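Local coordinates for type II restriction enzyme MspI (PDB 1SA3), which recognises the double-stranded DNA sequence 5'-CCGG-3' and cuts each strand after the first cytosine, leaving 5'-phosphate ends, at residues Glu35-Asp40 against Lys60-Lys65; Leu67-Leu72 against Val217-Ile222; Lys124-Ala129 against Leu204-Val209. One frame throughout, in Å; residues are numbered along the deposited sequence.

Contact 1: Glu35-Asp40 against Lys60-Lys65; sequences EKYILD and KDISSK. With NA (sodium ion), chain G.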
loop_
_atom_site.group_PDB
_atom_site.type_symbol
_atom_site.label_atom_id
_atom_site.label_comp_id
_atom_site.label_asym_id
_atom_site.label_seq_id
_atom_site.Cartn_x
_atom_site.Cartn_y
_atom_site.Cartn_z
ATOM N N GLU E 35 0.387 -11.077 -5.443
ATOM C CA GLU E 35 -0.367 -10.211 -6.340
ATOM C C GLU E 35 -1.239 -11.161 -7.154
ATOM O O GLU E 35 -2.435 -10.942 -7.339
ATOM C CB GLU E 35 0.547 -9.444 -7.295
ATOM C CG GLU E 35 -0.246 -8.662 -8.346
ATOM C CD GLU E 35 0.631 -7.910 -9.321
ATOM O OE1 GLU E 35 1.649 -7.337 -8.883
ATOM O OE2 GLU E 35 0.291 -7.881 -10.523
ATOM N N LYS E 36 -0.628 -12.241 -7.624
ATOM C CA LYS E 36 -1.331 -13.223 -8.434
ATOM C C LYS E 36 -2.460 -13.896 -7.656
ATOM O O LYS E 36 -3.480 -14.266 -8.229
ATOM C CB LYS E 36 -0.335 -14.269 -8.947
ATOM C CG LYS E 36 -0.642 -14.800 -10.338
ATOM C CD LYS E 36 -1.427 -16.082 -10.287
ATOM C CE LYS E 36 -1.543 -16.707 -11.674
ATOM N NZ LYS E 36 -2.049 -18.107 -11.582
ATOM N N TYR E 37 -2.270 -14.050 -6.350
ATOM C CA TYR E 37 -3.273 -14.667 -5.484
ATOM C C TYR E 37 -4.557 -13.835 -5.551
ATOM O O TYR E 37 -5.655 -14.383 -5.660
ATOM C CB TYR E 37 -2.723 -14.730 -4.057
ATOM C CG TYR E 37 -3.533 -15.519 -3.042
ATOM C CD1 TYR E 37 -4.348 -16.590 -3.420
ATOM C CD2 TYR E 37 -3.428 -15.224 -1.686
ATOM C CE1 TYR E 37 -5.035 -17.347 -2.451
ATOM C CE2 TYR E 37 -4.091 -15.954 -0.731
ATOM C CZ TYR E 37 -4.894 -17.017 -1.112
ATOM O OH TYR E 37 -5.526 -17.736 -0.129
ATOM N N ILE E 38 -4.418 -12.512 -5.510
ATOM C CA ILE E 38 -5.584 -11.631 -5.596
ATOM C C ILE E 38 -6.191 -11.706 -6.994
ATOM O O ILE E 38 -7.405 -11.814 -7.137
ATOM C CB ILE E 38 -5.213 -10.148 -5.290
ATOM C CG1 ILE E 38 -4.752 -10.006 -3.838
ATOM C CG2 ILE E 38 -6.413 -9.227 -5.544
ATOM C CD1 ILE E 38 -5.831 -10.283 -2.798
ATOM N N LEU E 39 -5.346 -11.662 -8.024
ATOM C CA LEU E 39 -5.828 -11.710 -9.395
ATOM C C LEU E 39 -6.651 -12.968 -9.673
ATOM O O LEU E 39 -7.685 -12.898 -10.346
ATOM C CB LEU E 39 -4.659 -11.619 -10.379
ATOM C CG LEU E 39 -3.805 -10.341 -10.383
ATOM C CD1 LEU E 39 -2.627 -10.530 -11.325
ATOM C CD2 LEU E 39 -4.634 -9.143 -10.822
ATOM N N ASP E 40 -6.211 -14.105 -9.143
ATOM C CA ASP E 40 -6.926 -15.358 -9.356
ATOM C C ASP E 40 -8.244 -15.432 -8.589
ATOM O O ASP E 40 -9.230 -15.968 -9.091
ATOM C CB ASP E 40 -6.037 -16.549 -8.980
ATOM C CG ASP E 40 -4.981 -16.846 -10.035
ATOM O OD1 ASP E 40 -5.014 -16.208 -11.108
ATOM O OD2 ASP E 40 -4.124 -17.723 -9.787
ATOM N N LYS E 60 -12.340 -16.790 1.163
ATOM C CA LYS E 60 -13.583 -16.087 1.471
ATOM C C LYS E 60 -13.247 -14.889 2.356
ATOM O O LYS E 60 -13.801 -13.805 2.179
ATOM C CB LYS E 60 -14.584 -16.983 2.202
ATOM C CG LYS E 60 -15.918 -16.274 2.444
ATOM C CD LYS E 60 -16.877 -17.059 3.334
ATOM C CE LYS E 60 -18.188 -16.282 3.519
ATOM N NZ LYS E 60 -19.096 -16.880 4.527
ATOM N N ASP E 61 -12.335 -15.087 3.307
ATOM C CA ASP E 61 -11.931 -14.000 4.198
ATOM C C ASP E 61 -11.281 -12.885 3.382
ATOM O O ASP E 61 -11.562 -11.712 3.593
ATOM C CB ASP E 61 -10.937 -14.494 5.257
ATOM C CG ASP E 61 -10.458 -13.375 6.180
ATOM O OD1 ASP E 61 -11.310 -12.701 6.802
ATOM O OD2 ASP E 61 -9.228 -13.159 6.291
ATOM N N ILE E 62 -10.415 -13.266 2.450
ATOM C CA ILE E 62 -9.719 -12.305 1.594
ATOM C C ILE E 62 -10.699 -11.552 0.695
ATOM O O ILE E 62 -10.710 -10.314 0.672
ATOM C CB ILE E 62 -8.663 -13.028 0.729
ATOM C CG1 ILE E 62 -7.593 -13.637 1.649
ATOM C CG2 ILE E 62 -8.054 -12.057 -0.292
ATOM C CD1 ILE E 62 -6.641 -14.622 0.941
ATOM N N SER E 63 -11.538 -12.291 -0.030
ATOM C CA SER E 63 -12.507 -11.659 -0.913
ATOM C C SER E 63 -13.522 -10.784 -0.147
ATOM O O SER E 63 -13.866 -9.689 -0.601
ATOM C CB SER E 63 -13.217 -12.723 -1.767
ATOM O OG SER E 63 -13.893 -13.684 -0.975
ATOM N N SER E 64 -13.994 -11.252 1.007
ATOM C CA SER E 64 -14.941 -10.467 1.807
ATOM C C SER E 64 -14.300 -9.169 2.314
ATOM O O SER E 64 -14.937 -8.123 2.336
ATOM C CB SER E 64 -15.452 -11.271 3.009
ATOM O OG SER E 64 -16.366 -12.276 2.605
ATOM N N LYS E 65 -13.042 -9.238 2.731
ATOM C CA LYS E 65 -12.361 -8.039 3.204
ATOM C C LYS E 65 -12.222 -7.036 2.059
ATOM O O LYS E 65 -12.315 -5.826 2.268
ATOM C CB LYS E 65 -10.969 -8.380 3.761
ATOM C CG LYS E 65 -10.979 -8.971 5.165
ATOM C CD LYS E 65 -9.597 -9.452 5.575
ATOM C CE LYS E 65 -9.619 -10.002 6.996
ATOM N NZ LYS E 65 -8.328 -10.619 7.405
HETATM NA NA NA G . 2.051 -5.752 -10.568
HETATM O O HOH W 1 2.687 -3.864 -11.692
HETATM O O HOH W 2 3.493 -4.867 -8.863
#

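Contact 2: Leu67-Leu72 against Val217-Ile222; sequences LKALNL and VTIKNI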
loop_
_atom_site.group_PDB
_atom_site.type_symbol
_atom_site.label_atom_id
_atom_site.label_comp_id
_atom_site.label_asym_id
_atom_site.label_seq_id
_atom_site.Cartn_x
_atom_site.Cartn_y
_atom_site.Cartn_z
ATOM N N LEU E 67 -14.258 -6.731 -0.665
ATOM C CA LEU E 67 -15.574 -6.160 -0.956
ATOM C C LEU E 67 -16.015 -5.214 0.160
ATOM O O LEU E 67 -16.670 -4.194 -0.087
ATOM C CB LEU E 67 -16.617 -7.273 -1.141
ATOM C CG LEU E 67 -16.425 -8.224 -2.332
ATOM C CD1 LEU E 67 -17.535 -9.269 -2.328
ATOM C CD2 LEU E 67 -16.424 -7.446 -3.645
ATOM N N LYS E 68 -15.647 -5.541 1.392
ATOM C CA LYS E 68 -16.026 -4.714 2.528
ATOM C C LYS E 68 -15.350 -3.345 2.465
ATOM O O LYS E 68 -15.978 -2.318 2.742
ATOM C CB LYS E 68 -15.671 -5.433 3.830
ATOM C CG LYS E 68 -15.993 -4.666 5.100
ATOM C CD LYS E 68 -15.558 -5.474 6.312
ATOM C CE LYS E 68 -15.628 -4.672 7.601
ATOM N NZ LYS E 68 -15.208 -5.514 8.758
ATOM N N ALA E 69 -14.078 -3.322 2.088
ATOM C CA ALA E 69 -13.352 -2.059 1.990
ATOM C C ALA E 69 -13.966 -1.174 0.910
ATOM O O ALA E 69 -13.778 0.037 0.913
ATOM C CB ALA E 69 -11.882 -2.320 1.670
ATOM N N LEU E 70 -14.698 -1.794 -0.013
ATOM C CA LEU E 70 -15.344 -1.079 -1.109
ATOM C C LEU E 70 -16.834 -0.877 -0.878
ATOM O O LEU E 70 -17.512 -0.265 -1.707
ATOM C CB LEU E 70 -15.163 -1.848 -2.421
ATOM C CG LEU E 70 -13.751 -1.982 -2.993
ATOM C CD1 LEU E 70 -13.761 -2.981 -4.158
ATOM C CD2 LEU E 70 -13.256 -0.622 -3.468
ATOM N N ASN E 71 -17.343 -1.397 0.235
ATOM C CA ASN E 71 -18.764 -1.291 0.547
ATOM C C ASN E 71 -19.597 -1.843 -0.609
ATOM O O ASN E 71 -20.578 -1.227 -1.023
ATOM C CB ASN E 71 -19.153 0.169 0.811
ATOM C CG ASN E 71 -18.475 0.737 2.040
ATOM O OD1 ASN E 71 -18.586 0.177 3.131
ATOM N ND2 ASN E 71 -17.771 1.854 1.874
ATOM N N LEU E 72 -19.197 -3.002 -1.129
ATOM C CA LEU E 72 -19.890 -3.642 -2.238
ATOM C C LEU E 72 -20.456 -4.979 -1.789
ATOM O O LEU E 72 -19.792 -5.731 -1.076
ATOM C CB LEU E 72 -18.938 -3.918 -3.404
ATOM C CG LEU E 72 -18.475 -2.802 -4.336
ATOM C CD1 LEU E 72 -17.078 -3.129 -4.810
ATOM C CD2 LEU E 72 -19.426 -2.673 -5.530
ATOM N N VAL E 217 -4.364 -11.160 6.101
ATOM C CA VAL E 217 -4.326 -10.070 5.140
ATOM C C VAL E 217 -5.142 -8.916 5.697
ATOM O O VAL E 217 -6.090 -9.116 6.455
ATOM C CB VAL E 217 -4.917 -10.481 3.772
ATOM C CG1 VAL E 217 -6.425 -10.687 3.893
ATOM C CG2 VAL E 217 -4.605 -9.383 2.720
ATOM N N THR E 218 -4.754 -7.703 5.333
ATOM C CA THR E 218 -5.467 -6.519 5.766
ATOM C C THR E 218 -5.701 -5.725 4.486
ATOM O O THR E 218 -4.781 -5.564 3.680
ATOM C CB THR E 218 -4.631 -5.706 6.774
ATOM O OG1 THR E 218 -4.424 -6.489 7.962
ATOM C CG2 THR E 218 -5.349 -4.442 7.152
ATOM N N ILE E 219 -6.932 -5.263 4.284
ATOM C CA ILE E 219 -7.286 -4.504 3.082
ATOM C C ILE E 219 -8.013 -3.238 3.505
ATOM O O ILE E 219 -9.098 -3.296 4.087
ATOM C CB ILE E 219 -8.192 -5.344 2.141
ATOM C CG1 ILE E 219 -7.462 -6.646 1.761
ATOM C CG2 ILE E 219 -8.544 -4.550 0.879
ATOM C CD1 ILE E 219 -8.205 -7.528 0.776
ATOM N N LYS E 220 -7.407 -2.094 3.204
ATOM C CA LYS E 220 -7.979 -0.806 3.579
ATOM C C LYS E 220 -8.203 0.134 2.401
ATOM O O LYS E 220 -7.355 0.210 1.517
ATOM C CB LYS E 220 -7.035 -0.105 4.555
ATOM C CG LYS E 220 -6.829 -0.806 5.886
ATOM C CD LYS E 220 -7.933 -0.479 6.878
ATOM C CE LYS E 220 -7.577 -0.996 8.270
ATOM N NZ LYS E 220 -8.564 -0.589 9.315
ATOM N N ASN E 221 -9.341 0.835 2.369
ATOM C CA ASN E 221 -9.532 1.836 1.320
ATOM C C ASN E 221 -8.667 3.017 1.806
ATOM O O ASN E 221 -8.255 3.051 2.979
ATOM C CB ASN E 221 -11.015 2.247 1.163
ATOM C CG ASN E 221 -11.646 2.744 2.461
ATOM O OD1 ASN E 221 -11.148 3.670 3.099
ATOM N ND2 ASN E 221 -12.758 2.130 2.845
ATOM N N ILE E 222 -8.385 3.978 0.932
ATOM C CA ILE E 222 -7.520 5.086 1.317
ATOM C C ILE E 222 -8.041 5.912 2.489
ATOM O O ILE E 222 -7.272 6.260 3.385
ATOM C CB ILE E 222 -7.222 6.009 0.112
ATOM C CG1 ILE E 222 -6.675 5.178 -1.055
ATOM C CG2 ILE E 222 -6.188 7.059 0.494
ATOM C CD1 ILE E 222 -5.456 4.320 -0.697
#

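Contact 3: Lys124-Ala129 against Leu204-Val209; sequences KKVSIA and LIRFQV. With nucleotides of chain A.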
loop_
_atom_site.group_PDB
_atom_site.type_symbol
_atom_site.label_atom_id
_atom_site.label_comp_id
_atom_site.label_asym_id
_atom_site.label_seq_id
_atom_site.Cartn_x
_atom_site.Cartn_y
_atom_site.Cartn_z
ATOM N N LYS E 124 4.129 -5.273 10.558
ATOM C CA LYS E 124 2.907 -4.468 10.452
ATOM C C LYS E 124 3.151 -3.252 9.569
ATOM O O LYS E 124 2.236 -2.748 8.923
ATOM C CB LYS E 124 2.463 -3.976 11.833
ATOM C CG LYS E 124 2.029 -5.065 12.800
ATOM C CD LYS E 124 1.580 -4.437 14.114
ATOM C CE LYS E 124 1.003 -5.466 15.069
ATOM N NZ LYS E 124 0.422 -4.794 16.265
ATOM N N LYS E 125 4.389 -2.774 9.572
ATOM C CA LYS E 125 4.777 -1.624 8.768
ATOM C C LYS E 125 5.876 -2.043 7.790
ATOM O O LYS E 125 6.786 -2.802 8.137
ATOM C CB LYS E 125 5.292 -0.486 9.658
ATOM C CG LYS E 125 4.252 0.580 10.026
ATOM C CD LYS E 125 3.301 0.126 11.117
ATOM C CE LYS E 125 2.203 1.162 11.351
ATOM N NZ LYS E 125 2.757 2.542 11.472
ATOM N N VAL E 126 5.786 -1.541 6.567
ATOM C CA VAL E 126 6.762 -1.855 5.543
ATOM C C VAL E 126 6.894 -0.641 4.626
ATOM O O VAL E 126 6.000 0.203 4.559
ATOM C CB VAL E 126 6.314 -3.070 4.724
ATOM C CG1 VAL E 126 5.021 -2.741 3.992
ATOM C CG2 VAL E 126 7.414 -3.497 3.770
ATOM N N SER E 127 8.023 -0.561 3.938
ATOM C CA SER E 127 8.289 0.545 3.029
ATOM C C SER E 127 7.147 0.768 2.048
ATOM O O SER E 127 6.697 -0.169 1.387
ATOM C CB SER E 127 9.581 0.274 2.258
ATOM O OG SER E 127 10.666 0.075 3.153
ATOM N N ILE E 128 6.668 2.007 1.965
ATOM C CA ILE E 128 5.606 2.343 1.026
ATOM C C ILE E 128 6.134 3.176 -0.130
ATOM O O ILE E 128 5.540 3.191 -1.208
ATOM C CB ILE E 128 4.456 3.120 1.694
ATOM C CG1 ILE E 128 5.019 4.239 2.561
ATOM C CG2 ILE E 128 3.574 2.155 2.483
ATOM C CD1 ILE E 128 3.941 5.082 3.245
ATOM N N ALA E 129 7.240 3.879 0.089
ATOM C CA ALA E 129 7.822 4.687 -0.982
ATOM C C ALA E 129 9.020 5.493 -0.521
ATOM O O ALA E 129 9.282 5.621 0.677
ATOM C CB ALA E 129 6.765 5.629 -1.556
ATOM N N LEU E 204 -5.329 -0.587 -0.349
ATOM C CA LEU E 204 -3.986 -1.016 0.014
ATOM C C LEU E 204 -4.159 -2.402 0.636
ATOM O O LEU E 204 -4.789 -2.556 1.695
ATOM C CB LEU E 204 -3.366 -0.054 1.032
ATOM C CG LEU E 204 -3.423 1.429 0.643
ATOM C CD1 LEU E 204 -2.784 2.272 1.744
ATOM C CD2 LEU E 204 -2.700 1.644 -0.706
ATOM N N ILE E 205 -3.621 -3.402 -0.048
ATOM C CA ILE E 205 -3.706 -4.791 0.384
ATOM C C ILE E 205 -2.366 -5.182 0.982
ATOM O O ILE E 205 -1.336 -5.056 0.333
ATOM C CB ILE E 205 -4.022 -5.716 -0.822
ATOM C CG1 ILE E 205 -5.365 -5.312 -1.437
ATOM C CG2 ILE E 205 -4.050 -7.181 -0.388
ATOM C CD1 ILE E 205 -5.762 -6.133 -2.662
ATOM N N ARG E 206 -2.388 -5.644 2.227
ATOM C CA ARG E 206 -1.168 -6.044 2.915
ATOM C C ARG E 206 -1.247 -7.477 3.429
ATOM O O ARG E 206 -1.993 -7.767 4.366
ATOM C CB ARG E 206 -0.894 -5.111 4.097
ATOM C CG ARG E 206 -0.726 -3.645 3.730
ATOM C CD ARG E 206 0.510 -3.413 2.878
ATOM N NE ARG E 206 0.705 -1.995 2.595
ATOM C CZ ARG E 206 0.962 -1.076 3.520
ATOM N NH1 ARG E 206 1.061 -1.424 4.797
ATOM N NH2 ARG E 206 1.115 0.193 3.173
ATOM N N PHE E 207 -0.482 -8.366 2.808
ATOM C CA PHE E 207 -0.436 -9.764 3.227
ATOM C C PHE E 207 0.644 -9.909 4.287
ATOM O O PHE E 207 1.779 -9.458 4.095
ATOM C CB PHE E 207 -0.076 -10.680 2.058
ATOM C CG PHE E 207 -1.202 -10.932 1.114
ATOM C CD1 PHE E 207 -1.288 -10.238 -0.084
ATOM C CD2 PHE E 207 -2.175 -11.872 1.417
ATOM C CE1 PHE E 207 -2.342 -10.483 -0.972
ATOM C CE2 PHE E 207 -3.225 -12.127 0.542
ATOM C CZ PHE E 207 -3.307 -11.428 -0.656
ATOM N N GLN E 208 0.284 -10.507 5.413
ATOM C CA GLN E 208 1.257 -10.745 6.461
ATOM C C GLN E 208 1.781 -12.151 6.175
ATOM O O GLN E 208 1.035 -13.132 6.223
ATOM C CB GLN E 208 0.604 -10.688 7.836
ATOM C CG GLN E 208 1.599 -10.896 8.962
ATOM C CD GLN E 208 0.966 -10.695 10.320
ATOM O OE1 GLN E 208 -0.130 -11.198 10.584
ATOM N NE2 GLN E 208 1.652 -9.969 11.191
ATOM N N VAL E 209 3.066 -12.231 5.860
ATOM C CA VAL E 209 3.700 -13.496 5.525
ATOM C C VAL E 209 4.929 -13.690 6.393
ATOM O O VAL E 209 5.851 -12.873 6.365
ATOM C CB VAL E 209 4.120 -13.505 4.050
ATOM C CG1 VAL E 209 4.775 -14.822 3.702
ATOM C CG2 VAL E 209 2.898 -13.264 3.165
ATOM P P DG A 6 7.038 -5.962 -0.895
ATOM O OP1 DG A 6 5.903 -6.916 -1.018
ATOM O OP2 DG A 6 6.797 -4.610 -0.315
ATOM O "O5'" DG A 6 8.230 -6.625 -0.080
ATOM C "C5'" DG A 6 8.653 -6.095 1.170
ATOM C "C4'" DG A 6 9.945 -6.752 1.586
ATOM O "O4'" DG A 6 11.004 -6.009 0.929
ATOM C "C3'" DG A 6 10.219 -6.618 3.081
ATOM O "O3'" DG A 6 10.008 -7.808 3.819
ATOM C "C2'" DG A 6 11.682 -6.233 3.184
ATOM C "C1'" DG A 6 12.104 -5.781 1.799
ATOM N N9 DG A 6 12.313 -4.339 1.912
ATOM C C8 DG A 6 11.446 -3.329 1.556
ATOM N N7 DG A 6 11.856 -2.142 1.937
ATOM C C5 DG A 6 13.082 -2.381 2.547
ATOM C C6 DG A 6 14.000 -1.476 3.166
ATOM O O6 DG A 6 13.896 -0.250 3.312
ATOM N N1 DG A 6 15.125 -2.141 3.653
ATOM C C2 DG A 6 15.339 -3.504 3.567
ATOM N N2 DG A 6 16.487 -3.969 4.108
ATOM N N3 DG A 6 14.491 -4.352 2.998
ATOM C C4 DG A 6 13.394 -3.727 2.513
#

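Contact 1: Glu35-Asp40 against Lys60-Lys65
Segments 35-40 of helix 23-41 and 60-65 of helix 57-69 face each other with Ile38 and Ile62 as the nearest pair, their CA atoms 8.3 Å apart, and no hydrogen bond runs between them. Ile62 points at the other helix and meets both partners. Its CD1 methyl approaches the Tyr37 ring obliquely at CE2, 3.3 Å away, which is close packing, and the two side chains cross at about a right angle. Its other branch, CG2, meets Ile38 CD1 at 3.8 Å. Tyr37 has CG anti to the backbone N (chi1 -171°), and this carries the ring from the flank of its helix across to Ile62, while its hydroxyl is hydrogen-bonded to Glu59 on the second helix. Within each helix a salt bridge spans one turn: Lys36 NZ with Asp40 OD2 at 2.8 Å, and Lys65 NZ with Asp61 OD2, each carboxylate oxygen using its syn lone pair; Lys65 also bridges to Asp216 of strand 213-221. At the start of segment 35-40, Glu35 binds the sodium ion with both oxygens, OE1 at 2.4 Å and OE2 at 2.8 Å. Two waters, Asp84 and the backbone O of Asp99 complete this acidic metal site, characteristic of the PDDEXK nucleases.

Contact 2: Leu67-Leu72 against Val217-Ile222
Asn221 meets Ala69 through a first torsion of 55°, which sets CG between its own backbone N and carbonyl carbon; the second torsion then swings the amide nitrogen toward the end of the helix and the amide oxygen toward the chain that follows. ND2 donates to Ala69 O at 3.0 Å. The bond is nearly straight, 170° at the hydrogen, and it reaches a lone pair in the carbonyl plane with a C=O...N angle of 137°. The acceptor also lies almost exactly in the plane of the Asn221 amide, so both groups are well oriented for the bond.

The other half of the amide has separate work. Asn221 is the N-cap of helix 222-234, and its OD1 accepts from the backbone N of Asp224. One side chain therefore joins two helix ends: it starts one helix and takes up a carbonyl oxygen from the last turn of another, helix 57-69. That last turn is closed by a Schellman motif, in which Asn71 adopts positive phi, Leu72 N bonds back to Leu67 O at 3.0 Å and Asn71 N to Lys68 O.

Beside the amide bond, Ala69 CB points at the strand and packs on its backbone, 3.8 Å from Ile219 O, with the CG2 branch of Ile219 at 4.1 Å. The small methyl lets the backbones come close, the CA atoms of Ala69 and Asn221 lying 5.5 Å apart. Ala69 and Leu70 also touch Leu203 on the adjoining strand, and Leu70 continues onto Val114, carrying the helix end over the sheet. Lys220, whose CB points away from the helix, forms a salt bridge with Asp228.

Contact 3: Lys124-Ala129 against Leu204-Val209
Van der Waals packing around the Arg206 guanidinium makes this contact; no hydrogen bond or salt bridge links the two segments. Ile128 comes nearest, its CG2 methyl 3.2 Å from Arg206 NH2, a tight approach, and the two side chains cross obliquely. Val126 CG1 lies over one face of the guanidinium, offset toward the rim and 4.3 Å from NH1. Lys124 O sits at the edge near the same plane, 4.5 Å from NH1, too far to bond. A bend at chi2 (-65°) slants the Arg206 chain back toward the Leu204 end of its strand as it crosses to Val126 and Ile128.

The charged partner of this arginine is the chain's C-terminal carboxylate: NH1 forms a salt bridge with Gly262, which offsets the charge.

Ser127, whose CB points away from the strand of Arg206, makes a polar contact with the DNA. Its OG donates to N7 of the guanine DG6 of chain A at 2.8 Å, reading the base from the major-groove side, and is also hydrogen-bonded with Lys261 NZ. Val126 CG2 packs against the sugar C5' of that nucleotide.

Strand 127-131 pairs with strand 258-261, where Ile128 and Ala129 both face Phe260 in a classic beta bulge. Strand 203-210 lies in the five-stranded sheet between 111-121 and 213-221, and Tyr225 of helix 222-234 also touches Arg206.

In the fold
Contacts 1 and 2 share helix 57-69: contact 1 uses its middle and contact 2 its C-terminal end. Contact 1 is buried and held by apolar side chains, whereas the partly buried contact 2 turns on one directed amide bond. Contact 3, also partly buried, lies nearest the chain's centre and reaches the DNA, grouping hydrocarbon around a charged arginine. The second segments of contacts 2 and 3 are neighbouring strands of one sheet, bonded by Thr218 O to Arg206 N and by Lys220 O to Leu204 N. Contact 1 meets that sheet too: Ile38 CD1 packs on Phe207 CZ, and Ile62 CG1 on Val217 CG1.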